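Local coordinates for protein thiosulfate sulfurtransferase YnjE (Escherichia coli, PDB 2WLR) that catalyses the transfer of sulfur from thiosulfate to cyanide, giving thiocyanate and sulfite, as a monomer built from rhodanese domains, at residues L73-P78 / G99-S104. Residues are numbered along the deposited sequence; the frame is centred on the assembly and turned at random.
Sequences LKTDAP and GLTHIS
This is a surface contact in the first rhodanese domain between the loop 73-78 and the segment 99-104, which passes from a loop into strand 103-105; polar bonds join them at one end and a proline-histidine CH-pi contact at the other. They lead into the neighbouring parallel strands 79-82 and 103-105, linked by a beta-alpha-beta crossover through helix 85-97. Gly99 ends that helix in a Schellman motif, with backbone angles at which a CB would be jammed against the preceding carbonyl oxygen, hence glycine. In segment 73-78, Lys74 to Ala77 form a type I turn that presents Thr75 O to Thr101 N at 3.0 Å, in a nearly straight bond (165°). The same oxygen takes a CA-H...O contact from Leu100, and a water 2.8 Å from Thr75 O also lies near Ala77 O and accepts from His102 N. Pro78 lays CB over the centre of the His102 ring, 3.9 Å from the centroid; chi1 of -168°, with CG anti to N, swings the ring across the proline. Replacing His102 by alanine removes the ring and is likely to leave Pro78 CB without the face it rests on. Thr101 uses both branches: its CG2 lies 4.0 Å from CG2 of Thr75, while its OG1 donates to Asp76 OD1, at a modelled length too short to be trusted, reaching the carboxylate on its anti side, 35° out of plane.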
loop_
_atom_site.group_PDB
_atom_site.type_symbol
_atom_site.label_atom_id
_atom_site.label_comp_id
_atom_site.label_asym_id
_atom_site.label_seq_id
_atom_site.Cartn_x
_atom_site.Cartn_y
_atom_site.Cartn_z
ATOM N N LEU A 73 -9.631 -22.050 0.421
ATOM C CA LEU A 73 -10.474 -22.569 -0.633
ATOM C C LEU A 73 -10.478 -24.089 -0.572
ATOM O O LEU A 73 -9.465 -24.731 -0.841
ATOM C CB LEU A 73 -9.964 -22.084 -1.989
ATOM C CG LEU A 73 -10.312 -20.617 -2.248
ATOM C CD1 LEU A 73 -9.372 -20.016 -3.269
ATOM C CD2 LEU A 73 -11.761 -20.499 -2.722
ATOM N N LYS A 74 -11.615 -24.666 -0.206
ATOM C CA LYS A 74 -11.661 -26.118 -0.103
ATOM C C LYS A 74 -11.787 -26.731 -1.492
ATOM O O LYS A 74 -12.523 -26.206 -2.329
ATOM C CB LYS A 74 -12.800 -26.548 0.811
ATOM C CG LYS A 74 -12.599 -26.071 2.242
ATOM C CD LYS A 74 -13.527 -24.921 2.601
ATOM C CE LYS A 74 -14.891 -25.437 3.040
ATOM N NZ LYS A 74 -15.744 -25.966 1.914
ATOM N N THR A 75 -11.066 -27.836 -1.732
ATOM C CA THR A 75 -11.001 -28.476 -3.056
ATOM C C THR A 75 -12.335 -28.469 -3.804
ATOM O O THR A 75 -12.397 -28.069 -4.976
ATOM C CB THR A 75 -10.505 -29.953 -2.939
ATOM O OG1 THR A 75 -9.183 -29.978 -2.380
ATOM C CG2 THR A 75 -10.486 -30.641 -4.289
ATOM N N ASP A 76 -13.398 -28.888 -3.116
ATOM C CA ASP A 76 -14.681 -29.145 -3.763
ATOM C C ASP A 76 -15.767 -28.134 -3.440
ATOM O O ASP A 76 -16.877 -28.313 -3.883
ATOM C CB ASP A 76 -15.202 -30.545 -3.388
ATOM C CG ASP A 76 -14.244 -31.662 -3.785
ATOM O OD1 ASP A 76 -13.455 -31.488 -4.737
ATOM O OD2 ASP A 76 -14.292 -32.733 -3.138
ATOM N N ALA A 77 -15.441 -27.071 -2.709
ATOM C CA ALA A 77 -16.432 -26.023 -2.430
ATOM C C ALA A 77 -16.659 -25.179 -3.691
ATOM O O ALA A 77 -15.721 -24.977 -4.447
ATOM C CB ALA A 77 -15.955 -25.147 -1.287
ATOM N N PRO A 78 -17.902 -24.695 -3.920
ATOM C CA PRO A 78 -18.145 -23.824 -5.091
ATOM C C PRO A 78 -17.271 -22.559 -5.096
ATOM O O PRO A 78 -17.105 -21.913 -4.076
ATOM C CB PRO A 78 -19.625 -23.433 -4.974
ATOM C CG PRO A 78 -20.185 -24.221 -3.804
ATOM C CD PRO A 78 -19.084 -24.845 -3.053
ATOM N N GLY A 99 -6.551 -27.958 -9.173
ATOM C CA GLY A 99 -7.317 -28.973 -8.471
ATOM C C GLY A 99 -8.719 -28.607 -8.009
ATOM O O GLY A 99 -9.416 -29.456 -7.440
ATOM N N LEU A 100 -9.162 -27.370 -8.224
ATOM C CA LEU A 100 -10.488 -26.977 -7.737
ATOM C C LEU A 100 -11.521 -27.623 -8.619
ATOM O O LEU A 100 -11.396 -27.550 -9.843
ATOM C CB LEU A 100 -10.673 -25.460 -7.749
ATOM C CG LEU A 100 -9.909 -24.751 -6.651
ATOM C CD1 LEU A 100 -8.459 -24.770 -6.968
ATOM C CD2 LEU A 100 -10.391 -23.294 -6.444
ATOM N N THR A 101 -12.534 -28.246 -8.009
ATOM C CA THR A 101 -13.484 -29.089 -8.764
ATOM C C THR A 101 -14.859 -28.481 -9.032
ATOM O O THR A 101 -15.658 -29.064 -9.760
ATOM C CB THR A 101 -13.673 -30.458 -8.061
ATOM O OG1 THR A 101 -14.282 -30.261 -6.798
ATOM C CG2 THR A 101 -12.319 -31.147 -7.845
ATOM N N HIS A 102 -15.138 -27.300 -8.487
ATOM C CA HIS A 102 -16.466 -26.720 -8.634
ATOM C C HIS A 102 -16.339 -25.231 -8.950
ATOM O O HIS A 102 -16.417 -24.421 -8.033
ATOM C CB HIS A 102 -17.246 -26.917 -7.333
ATOM C CG HIS A 102 -18.705 -26.624 -7.457
ATOM N ND1 HIS A 102 -19.209 -25.720 -8.370
ATOM C CD2 HIS A 102 -19.767 -27.082 -6.754
ATOM C CE1 HIS A 102 -20.523 -25.658 -8.246
ATOM N NE2 HIS A 102 -20.888 -26.473 -7.275
ATOM N N ILE A 103 -16.126 -24.914 -10.224
ATOM C CA ILE A 103 -15.843 -23.547 -10.690
ATOM C C ILE A 103 -16.956 -23.093 -11.604
ATOM O O ILE A 103 -17.175 -23.663 -12.670
ATOM C CB ILE A 103 -14.511 -23.471 -11.450
ATOM C CG1 ILE A 103 -13.363 -23.994 -10.587
ATOM C CG2 ILE A 103 -14.189 -22.007 -11.898
ATOM C CD1 ILE A 103 -12.064 -24.114 -11.330
ATOM N N SER A 104 -17.684 -22.067 -11.162
ATOM C CA SER A 104 -18.830 -21.502 -11.885
ATOM C C SER A 104 -18.598 -20.022 -12.190
ATOM O O SER A 104 -17.598 -19.449 -11.748
ATOM C CB SER A 104 -20.069 -21.580 -11.002
ATOM O OG SER A 104 -20.386 -22.916 -10.658
HETATM O O HOH W 1 -13.915 -26.025 -6.107
#